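Local coordinates for protein mRNA interferase RelE (Escherichia coli, PDB 4FXI) that cleaves mRNA in the ribosomal A site with high codon specificity, as the toxin of a type II toxin-antitoxin pair that inhibits translation during amino acid starvation, at residues Ala2-Arg10 with Leu30-Arg38; Ser57-Gln65 with Ile76-Tyr87. The protein carries 1 engineered substitution. All coordinates share one frame; numbering follows the deposited sequence.

Both contacts are partly buried and reach the same mixed sheet, on opposite sides of the chain's centre. In contact 1 the final turn of helix 20-35 and the residues after it pack against edge strand 4-7 and the N-terminus; one backbone hydrogen bond joins the segments and apolar side chains do the rest, several of them near the surface. Contact 2 is the hairpin of strands 60-67 and 72-78 in the middle of that sheet, running on into helix 85-94. It is rich in backbone hydrogen bonds and ends in a polar, sulfate-holding cluster. The two meet where Tyr64 OH probably hydrogen-bonds to Pro37 O and where Leu30 packs on Leu62.

Contact 1: Ala2-Arg10 with Leu30-Arg38; sequences AYFLDFDER and LVEVLESPR
Leu34 O accepts a nearly straight hydrogen bond from Tyr3 N (2.9 Å, 174° at the hydrogen), which reaches it in the carbonyl plane. Near its C-terminal end a helix has carbonyls that no later turn of the helix can use, and here one of them holds the chain just before edge strand 4-7. This is the helix-on-sheet packing of the RelE/ParE toxin fold: segment 30-35 of the helix crosses strand 4-7 at 128°, their axes 9.1 Å apart at their closest.

Tyr3 has CG anti to its carbonyl carbon (chi1 -79°), and this brings one face of its ring to Pro37; the two side chains cross at about a right angle. Pro37 CG sits over the centre of that face, 3.6 Å from the centroid of the Tyr3 ring, in a CH-pi contact. Pro37 CD lies 3.5 Å from Tyr3 CD1. A proline suits the place because its rigid ring offers a compact patch of CH groups to the aromatic face, while the phenol beyond carries its OH to Asp68. Ala2 is small enough to lie against the helix end, its CB 4.0 Å from Glu35 OE1.

Further along the strand the side chains meet by aliphatic and aromatic groups. Leu34 spreads its two methyls against Leu5, with CD2 4.0 Å from Leu5 CB. One turn earlier in the helix, a single methyl of Leu30 touches two neighbours: its CD2 stands 4.3 Å from Leu5 CD1 and equally far from CZ of the Phe7 ring.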
loop_
_atom_site.group_PDB
_atom_site.type_symbol
_atom_site.label_atom_id
_atom_site.label_comp_id
_atom_site.label_asym_id
_atom_site.label_seq_id
_atom_site.Cartn_x
_atom_site.Cartn_y
_atom_site.Cartn_z
ATOM N N ALA A 2 8.057 1.491 15.827
ATOM C CA ALA A 2 7.549 0.826 14.630
ATOM C C ALA A 2 6.040 0.603 14.714
ATOM O O ALA A 2 5.456 0.617 15.802
ATOM C CB ALA A 2 8.263 -0.495 14.414
ATOM N N TYR A 3 5.422 0.394 13.554
ATOM C CA TYR A 3 3.981 0.178 13.457
ATOM C C TYR A 3 3.669 -1.297 13.214
ATOM O O TYR A 3 4.499 -2.032 12.679
ATOM C CB TYR A 3 3.401 1.015 12.304
ATOM C CG TYR A 3 3.196 2.467 12.654
ATOM C CD1 TYR A 3 4.263 3.267 13.045
ATOM C CD2 TYR A 3 1.936 3.047 12.573
ATOM C CE1 TYR A 3 4.071 4.612 13.353
ATOM C CE2 TYR A 3 1.736 4.377 12.897
ATOM C CZ TYR A 3 2.806 5.156 13.283
ATOM O OH TYR A 3 2.603 6.486 13.595
ATOM N N PHE A 4 2.475 -1.718 13.619
ATOM C CA PHE A 4 1.966 -3.046 13.283
ATOM C C PHE A 4 1.386 -3.023 11.876
ATOM O O PHE A 4 1.226 -1.952 11.283
ATOM C CB PHE A 4 0.869 -3.467 14.275
ATOM C CG PHE A 4 1.352 -3.638 15.687
ATOM C CD1 PHE A 4 1.926 -4.834 16.094
ATOM C CD2 PHE A 4 1.224 -2.612 16.610
ATOM C CE1 PHE A 4 2.373 -4.995 17.398
ATOM C CE2 PHE A 4 1.664 -2.769 17.916
ATOM C CZ PHE A 4 2.235 -3.963 18.310
ATOM N N LEU A 5 1.046 -4.198 11.352
ATOM C CA LEU A 5 0.548 -4.305 9.979
ATOM C C LEU A 5 -0.828 -4.960 9.927
ATOM O O LEU A 5 -1.103 -5.893 10.681
ATOM C CB LEU A 5 1.535 -5.121 9.123
ATOM C CG LEU A 5 1.107 -5.505 7.700
ATOM C CD1 LEU A 5 1.009 -4.266 6.793
ATOM C CD2 LEU A 5 2.073 -6.515 7.101
ATOM N N ASP A 6 -1.687 -4.469 9.036
ATOM C CA ASP A 6 -2.987 -5.084 8.813
ATOM C C ASP A 6 -3.319 -4.902 7.335
ATOM O O ASP A 6 -2.842 -3.955 6.709
ATOM C CB ASP A 6 -4.052 -4.413 9.691
ATOM C CG ASP A 6 -5.378 -5.163 9.684
ATOM O OD1 ASP A 6 -5.365 -6.403 9.521
ATOM O OD2 ASP A 6 -6.430 -4.513 9.847
ATOM N N PHE A 7 -4.116 -5.812 6.782
ATOM C CA PHE A 7 -4.543 -5.741 5.385
ATOM C C PHE A 7 -6.055 -5.679 5.320
ATOM O O PHE A 7 -6.743 -6.370 6.087
ATOM C CB PHE A 7 -4.163 -7.028 4.640
ATOM C CG PHE A 7 -2.749 -7.076 4.157
ATOM C CD1 PHE A 7 -1.723 -7.448 5.008
ATOM C CD2 PHE A 7 -2.449 -6.796 2.842
ATOM C CE1 PHE A 7 -0.410 -7.503 4.548
ATOM C CE2 PHE A 7 -1.140 -6.852 2.376
ATOM C CZ PHE A 7 -0.120 -7.216 3.232
ATOM N N ASP A 8 -6.574 -4.887 4.386
ATOM C CA ASP A 8 -7.955 -5.047 3.957
ATOM C C ASP A 8 -8.068 -6.440 3.366
ATOM O O ASP A 8 -7.151 -6.888 2.673
ATOM C CB ASP A 8 -8.291 -4.018 2.876
ATOM C CG ASP A 8 -9.747 -4.070 2.455
ATOM O OD1 ASP A 8 -10.115 -4.958 1.664
ATOM O OD2 ASP A 8 -10.523 -3.205 2.909
ATOM N N GLU A 9 -9.178 -7.124 3.644
ATOM C CA GLU A 9 -9.413 -8.478 3.129
ATOM C C GLU A 9 -9.137 -8.573 1.635
ATOM O O GLU A 9 -8.472 -9.495 1.178
ATOM C CB GLU A 9 -10.855 -8.921 3.399
ATOM C CG GLU A 9 -11.501 -8.303 4.636
ATOM C CD GLU A 9 -11.072 -8.964 5.937
ATOM O OE1 GLU A 9 -10.047 -9.679 5.945
ATOM O OE2 GLU A 9 -11.768 -8.765 6.958
ATOM N N ARG A 10 -9.634 -7.597 0.879
ATOM C CA ARG A 10 -9.447 -7.600 -0.567
ATOM C C ARG A 10 -7.996 -7.336 -0.942
ATOM O O ARG A 10 -7.487 -7.894 -1.915
ATOM C CB ARG A 10 -10.368 -6.575 -1.225
ATOM C CG ARG A 10 -11.832 -6.847 -0.954
ATOM C CD ARG A 10 -12.673 -5.595 -1.080
ATOM N NE ARG A 10 -12.394 -4.631 -0.016
ATOM C CZ ARG A 10 -13.229 -3.667 0.355
ATOM N NH1 ARG A 10 -14.404 -3.540 -0.250
ATOM N NH2 ARG A 10 -12.893 -2.832 1.328
ATOM N N LEU A 30 7.659 -2.592 2.026
ATOM C CA LEU A 30 6.657 -2.632 3.087
ATOM C C LEU A 30 7.257 -2.836 4.481
ATOM O O LEU A 30 6.852 -2.184 5.444
ATOM C CB LEU A 30 5.610 -3.714 2.775
ATOM C CG LEU A 30 4.421 -3.776 3.730
ATOM C CD1 LEU A 30 3.708 -2.431 3.784
ATOM C CD2 LEU A 30 3.455 -4.884 3.317
ATOM N N VAL A 31 8.214 -3.754 4.597
ATOM C CA VAL A 31 8.896 -3.973 5.872
ATOM C C VAL A 31 9.641 -2.705 6.319
ATOM O O VAL A 31 9.622 -2.359 7.501
ATOM C CB VAL A 31 9.825 -5.193 5.806
ATOM C CG1 VAL A 31 10.696 -5.285 7.057
ATOM C CG2 VAL A 31 8.984 -6.455 5.654
ATOM N N GLU A 32 10.263 -2.013 5.368
ATOM C CA GLU A 32 10.901 -0.719 5.657
ATOM C C GLU A 32 9.864 0.303 6.124
ATOM O O GLU A 32 10.107 1.084 7.053
ATOM C CB GLU A 32 11.615 -0.181 4.416
ATOM C CG GLU A 32 12.888 -0.951 4.053
ATOM C CD GLU A 32 13.448 -0.562 2.690
ATOM O OE1 GLU A 32 14.657 -0.766 2.478
ATOM O OE2 GLU A 32 12.687 -0.054 1.835
ATOM N N VAL A 33 8.723 0.316 5.444
ATOM C CA VAL A 33 7.617 1.199 5.811
ATOM C C VAL A 33 7.186 1.002 7.262
ATOM O O VAL A 33 6.976 1.959 7.978
ATOM C CB VAL A 33 6.420 1.016 4.842
ATOM C CG1 VAL A 33 5.127 1.555 5.434
ATOM C CG2 VAL A 33 6.710 1.709 3.530
ATOM N N LEU A 34 7.110 -0.245 7.724
ATOM C CA LEU A 34 6.662 -0.487 9.087
ATOM C C LEU A 34 7.537 0.191 10.133
ATOM O O LEU A 34 7.064 0.536 11.218
ATOM C CB LEU A 34 6.589 -1.991 9.393
ATOM C CG LEU A 34 5.546 -2.775 8.608
ATOM C CD1 LEU A 34 5.517 -4.217 9.148
ATOM C CD2 LEU A 34 4.157 -2.168 8.707
ATOM N N GLU A 35 8.811 0.390 9.816
ATOM C CA GLU A 35 9.711 1.037 10.772
ATOM C C GLU A 35 9.377 2.514 10.967
ATOM O O GLU A 35 9.585 3.061 12.047
ATOM C CB GLU A 35 11.173 0.872 10.358
ATOM C CG GLU A 35 11.672 -0.566 10.423
ATOM C CD GLU A 35 11.565 -1.163 11.823
ATOM O OE1 GLU A 35 11.940 -0.477 12.802
ATOM O OE2 GLU A 35 11.087 -2.310 11.940
ATOM N N SER A 36 8.850 3.149 9.919
ATOM C CA SER A 36 8.505 4.573 9.953
ATOM C C SER A 36 7.676 4.901 8.704
ATOM O O SER A 36 8.224 5.247 7.653
ATOM C CB SER A 36 9.777 5.426 9.979
ATOM O OG SER A 36 9.473 6.809 10.036
ATOM N N PRO A 37 6.347 4.787 8.817
ATOM C CA PRO A 37 5.495 4.715 7.623
ATOM C C PRO A 37 5.110 6.048 6.993
ATOM O O PRO A 37 4.664 6.053 5.860
ATOM C CB PRO A 37 4.250 3.979 8.142
ATOM C CG PRO A 37 4.168 4.402 9.579
ATOM C CD PRO A 37 5.612 4.405 10.040
ATOM N N ARG A 38 5.279 7.153 7.704
ATOM C CA ARG A 38 4.976 8.444 7.112
ATOM C C ARG A 38 6.210 8.913 6.376
ATOM O O ARG A 38 7.181 9.369 6.979
ATOM C CB ARG A 38 4.538 9.440 8.182
ATOM C CG ARG A 38 3.245 9.018 8.880
ATOM C CD ARG A 38 2.746 10.131 9.792
ATOM N NE ARG A 38 1.526 9.774 10.508
ATOM C CZ ARG A 38 0.308 9.824 9.976
ATOM N NH1 ARG A 38 0.145 10.200 8.712
ATOM N NH2 ARG A 38 -0.745 9.491 10.706
#

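Contact 2: Ser57-Gln65 with Ile76-Tyr87; sequences SSGYRLVYQ and ISVGKAERSEVY. Engineered in segment 76-87: Ala81 (natural residue Arg). With SO4 (sulfate ion), chain D.
Ile76 and Ser77 both face Val63, forming a classic beta bulge: Val63 O accepts from Ile76 N at 2.9 Å and only weakly from Ser77 N. Ile76 CD1 lies 3.5 Å from Val63 CG1, two branched side chains in direct apolar contact. Ser77 O takes the hydrogen of Val63 N almost straight (2.7 Å, 172°), while Ser77 OG, on a short side chain, bonds Val86 O and ties strand to helix.

Val78 meets Leu62 on the face away from Val63. Gly79, where the chain turns a corner, still exchanges two backbone hydrogen bonds with Arg61. In Lys80 the bend at chi2 brings CD over one Tyr60 ring face, toward its rim, 3.6 Å from the centroid; the bend at chi3 turns NZ to 2.9 Å from Ser58 O. Lysine suits both, its aliphatic length covering the ring while its end stays polar. The engineered Ala81, naturally an arginine and the inferred proton donor, places CB over one face of the Arg61 guanidinium.

Val86 packs CG1 against Arg61 CB, and Tyr87 lays its ring beside Val63 CG2. Tyr87 OH and Arg61 NE converge on sulfate O4, the latter at 2.7 Å, while Arg61 NH2 reaches O3, so one arginine serves two oxygens; its NH1 bonds Tyr60 O, helping fix the group's rotation. The sulfate, probably from the crystallisation liquor, is also hydrogen-bonded by Lys54. Arg61 and Lys54 are the inferred transition-state stabilisers, so the cluster is consistent with a phosphate-binding RNase active site.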
loop_
_atom_site.group_PDB
_atom_site.type_symbol
_atom_site.label_atom_id
_atom_site.label_comp_id
_atom_site.label_asym_id
_atom_site.label_seq_id
_atom_site.Cartn_x
_atom_site.Cartn_y
_atom_site.Cartn_z
ATOM N N SER A 57 9.579 -0.305 -12.322
ATOM C CA SER A 57 9.148 -0.871 -13.598
ATOM C C SER A 57 8.294 -2.136 -13.507
ATOM O O SER A 57 8.679 -3.178 -14.045
ATOM C CB SER A 57 10.365 -1.158 -14.478
ATOM O OG SER A 57 10.856 -2.466 -14.237
ATOM N N SER A 58 7.138 -2.054 -12.855
ATOM C CA SER A 58 6.205 -3.186 -12.879
ATOM C C SER A 58 4.884 -3.002 -13.667
ATOM O O SER A 58 4.562 -3.861 -14.491
ATOM C CB SER A 58 5.990 -3.800 -11.486
ATOM O OG SER A 58 5.953 -2.805 -10.482
ATOM N N GLY A 59 4.108 -1.935 -13.447
ATOM C CA GLY A 59 4.306 -0.929 -12.423
ATOM C C GLY A 59 3.235 -1.105 -11.360
ATOM O O GLY A 59 2.249 -0.365 -11.288
ATOM N N TYR A 60 3.431 -2.121 -10.535
ATOM C CA TYR A 60 2.552 -2.396 -9.412
ATOM C C TYR A 60 2.745 -1.371 -8.302
ATOM O O TYR A 60 3.811 -0.769 -8.182
ATOM C CB TYR A 60 2.809 -3.810 -8.892
ATOM C CG TYR A 60 2.039 -4.854 -9.658
ATOM C CD1 TYR A 60 2.523 -5.365 -10.855
ATOM C CD2 TYR A 60 0.815 -5.311 -9.199
ATOM C CE1 TYR A 60 1.814 -6.314 -11.564
ATOM C CE2 TYR A 60 0.098 -6.257 -9.898
ATOM C CZ TYR A 60 0.602 -6.757 -11.081
ATOM O OH TYR A 60 -0.113 -7.702 -11.780
ATOM N N ARG A 61 1.699 -1.174 -7.503
ATOM C CA ARG A 61 1.708 -0.184 -6.433
ATOM C C ARG A 61 1.018 -0.750 -5.214
ATOM O O ARG A 61 0.099 -1.560 -5.331
ATOM C CB ARG A 61 0.941 1.066 -6.864
ATOM C CG ARG A 61 1.453 1.729 -8.124
ATOM C CD ARG A 61 2.814 2.362 -7.897
ATOM N NE ARG A 61 3.275 3.070 -9.088
ATOM C CZ ARG A 61 4.058 2.536 -10.020
ATOM N NH1 ARG A 61 4.482 1.282 -9.903
ATOM N NH2 ARG A 61 4.424 3.260 -11.066
ATOM N N LEU A 62 1.447 -0.315 -4.037
ATOM C CA LEU A 62 0.733 -0.647 -2.815
ATOM C C LEU A 62 0.280 0.659 -2.174
ATOM O O LEU A 62 1.062 1.603 -2.048
ATOM C CB LEU A 62 1.614 -1.485 -1.857
ATOM C CG LEU A 62 0.952 -1.959 -0.556
ATOM C CD1 LEU A 62 1.501 -3.324 -0.126
ATOM C CD2 LEU A 62 1.107 -0.957 0.602
ATOM N N VAL A 63 -0.988 0.717 -1.777
ATOM C CA VAL A 63 -1.491 1.882 -1.086
ATOM C C VAL A 63 -1.831 1.529 0.359
ATOM O O VAL A 63 -2.484 0.528 0.625
ATOM C CB VAL A 63 -2.742 2.460 -1.789
ATOM C CG1 VAL A 63 -3.254 3.672 -1.035
ATOM C CG2 VAL A 63 -2.407 2.830 -3.243
ATOM N N TYR A 64 -1.381 2.349 1.301
ATOM C CA TYR A 64 -1.669 2.074 2.698
ATOM C C TYR A 64 -2.118 3.310 3.446
ATOM O O TYR A 64 -1.769 4.426 3.074
ATOM C CB TYR A 64 -0.463 1.429 3.404
ATOM C CG TYR A 64 0.795 2.289 3.474
ATOM C CD1 TYR A 64 1.016 3.172 4.534
ATOM C CD2 TYR A 64 1.777 2.187 2.497
ATOM C CE1 TYR A 64 2.177 3.951 4.596
ATOM C CE2 TYR A 64 2.940 2.947 2.557
ATOM C CZ TYR A 64 3.128 3.834 3.597
ATOM O OH TYR A 64 4.293 4.574 3.637
ATOM N N GLN A 65 -2.882 3.084 4.509
ATOM C CA GLN A 65 -3.353 4.146 5.386
ATOM C C GLN A 65 -2.622 4.038 6.718
ATOM O O GLN A 65 -2.521 2.952 7.279
ATOM C CB GLN A 65 -4.856 3.963 5.610
ATOM C CG GLN A 65 -5.508 5.004 6.484
ATOM C CD GLN A 65 -6.983 4.702 6.730
ATOM O OE1 GLN A 65 -7.361 3.565 7.000
ATOM N NE2 GLN A 65 -7.813 5.715 6.626
ATOM N N ILE A 76 -4.539 -1.050 1.984
ATOM C CA ILE A 76 -5.895 -1.021 1.414
ATOM C C ILE A 76 -6.001 -1.474 -0.039
ATOM O O ILE A 76 -7.072 -1.893 -0.488
ATOM C CB ILE A 76 -6.491 0.374 1.496
ATOM C CG1 ILE A 76 -5.594 1.347 0.768
ATOM C CG2 ILE A 76 -6.609 0.815 2.927
ATOM C CD1 ILE A 76 -5.954 2.749 1.049
ATOM N N SER A 77 -4.906 -1.387 -0.783
ATOM C CA SER A 77 -4.957 -1.667 -2.205
ATOM C C SER A 77 -3.585 -2.055 -2.751
ATOM O O SER A 77 -2.585 -1.376 -2.491
ATOM C CB SER A 77 -5.487 -0.441 -2.959
ATOM O OG SER A 77 -5.668 -0.732 -4.335
ATOM N N VAL A 78 -3.530 -3.160 -3.491
ATOM C CA VAL A 78 -2.324 -3.486 -4.250
ATOM C C VAL A 78 -2.687 -3.926 -5.668
ATOM O O VAL A 78 -3.490 -4.844 -5.868
ATOM C CB VAL A 78 -1.361 -4.473 -3.506
ATOM C CG1 VAL A 78 -1.926 -4.894 -2.175
ATOM C CG2 VAL A 78 -0.993 -5.670 -4.372
ATOM N N GLY A 79 -2.126 -3.221 -6.646
ATOM C CA GLY A 79 -2.472 -3.425 -8.042
ATOM C C GLY A 79 -1.762 -2.460 -8.975
ATOM O O GLY A 79 -0.742 -1.884 -8.614
ATOM N N LYS A 80 -2.327 -2.267 -10.169
ATOM C CA LYS A 80 -1.677 -1.521 -11.255
ATOM C C LYS A 80 -1.914 -0.007 -11.245
ATOM O O LYS A 80 -3.037 0.461 -11.035
ATOM C CB LYS A 80 -2.140 -2.065 -12.613
ATOM C CG LYS A 80 -1.918 -3.555 -12.805
ATOM C CD LYS A 80 -0.440 -3.898 -12.819
ATOM C CE LYS A 80 0.274 -3.227 -13.979
ATOM N NZ LYS A 80 1.682 -3.698 -14.110
ATOM N N ALA A 81 -0.854 0.749 -11.516
ATOM C CA ALA A 81 -0.954 2.198 -11.651
ATOM C C ALA A 81 -1.643 2.598 -12.958
ATOM O O ALA A 81 -2.220 3.682 -13.054
ATOM C CB ALA A 81 0.422 2.838 -11.564
ATOM N N GLU A 82 -1.574 1.717 -13.956
ATOM C CA GLU A 82 -2.169 1.967 -15.270
ATOM C C GLU A 82 -3.660 2.278 -15.138
ATOM O O GLU A 82 -4.398 1.519 -14.512
ATOM C CB GLU A 82 -1.950 0.758 -16.189
ATOM C CG GLU A 82 -1.982 1.072 -17.686
ATOM C CD GLU A 82 -1.182 0.072 -18.513
ATOM O OE1 GLU A 82 -1.620 -1.091 -18.642
ATOM O OE2 GLU A 82 -0.107 0.450 -19.026
ATOM N N ARG A 83 -4.081 3.407 -15.711
ATOM C CA ARG A 83 -5.463 3.897 -15.607
ATOM C C ARG A 83 -5.873 4.215 -14.161
ATOM O O ARG A 83 -7.061 4.255 -13.844
ATOM C CB ARG A 83 -6.454 2.908 -16.238
ATOM C CG ARG A 83 -6.030 2.366 -17.598
ATOM C CD ARG A 83 -6.651 0.998 -17.861
ATOM N NE ARG A 83 -7.805 1.065 -18.753
ATOM C CZ ARG A 83 -7.931 0.342 -19.863
ATOM N NH1 ARG A 83 -6.975 -0.508 -20.215
ATOM N NH2 ARG A 83 -9.014 0.464 -20.618
ATOM N N SER A 84 -4.885 4.437 -13.295
ATOM C CA SER A 84 -5.126 4.726 -11.876
ATOM C C SER A 84 -6.024 3.695 -11.191
ATOM O O SER A 84 -6.760 4.028 -10.259
ATOM C CB SER A 84 -5.711 6.131 -11.696
ATOM O OG SER A 84 -4.695 7.119 -11.701
ATOM N N GLU A 85 -5.965 2.450 -11.658
ATOM C CA GLU A 85 -6.782 1.380 -11.099
ATOM C C GLU A 85 -6.539 1.239 -9.602
ATOM O O GLU A 85 -7.480 1.208 -8.811
ATOM C CB GLU A 85 -6.473 0.045 -11.782
ATOM C CG GLU A 85 -6.780 -0.010 -13.268
ATOM C CD GLU A 85 -6.216 -1.261 -13.928
ATOM O OE1 GLU A 85 -5.416 -1.128 -14.878
ATOM O OE2 GLU A 85 -6.572 -2.378 -13.492
ATOM N N VAL A 86 -5.268 1.146 -9.220
ATOM C CA VAL A 86 -4.914 0.835 -7.833
ATOM C C VAL A 86 -5.391 1.956 -6.904
ATOM O O VAL A 86 -5.800 1.708 -5.768
ATOM C CB VAL A 86 -3.395 0.571 -7.671
ATOM C CG1 VAL A 86 -2.574 1.797 -8.058
ATOM C CG2 VAL A 86 -3.060 0.111 -6.243
ATOM N N TYR A 87 -5.381 3.178 -7.423
ATOM C CA TYR A 87 -5.737 4.360 -6.642
ATOM C C TYR A 87 -7.246 4.561 -6.498
ATOM O O TYR A 87 -7.729 4.921 -5.426
ATOM C CB TYR A 87 -5.073 5.603 -7.243
ATOM C CG TYR A 87 -3.562 5.508 -7.235
ATOM C CD1 TYR A 87 -2.864 5.420 -6.033
ATOM C CD2 TYR A 87 -2.835 5.475 -8.420
ATOM C CE1 TYR A 87 -1.490 5.322 -6.011
ATOM C CE2 TYR A 87 -1.454 5.376 -8.405
ATOM C CZ TYR A 87 -0.789 5.304 -7.195
ATOM O OH TYR A 87 0.582 5.205 -7.166
HETATM S S SO4 D . 2.268 6.515 -10.144
HETATM O O1 SO4 D . 3.150 7.570 -9.650
HETATM O O2 SO4 D . 0.952 7.080 -10.430
HETATM O O3 SO4 D . 2.831 5.927 -11.357
HETATM O O4 SO4 D . 2.132 5.475 -9.129
#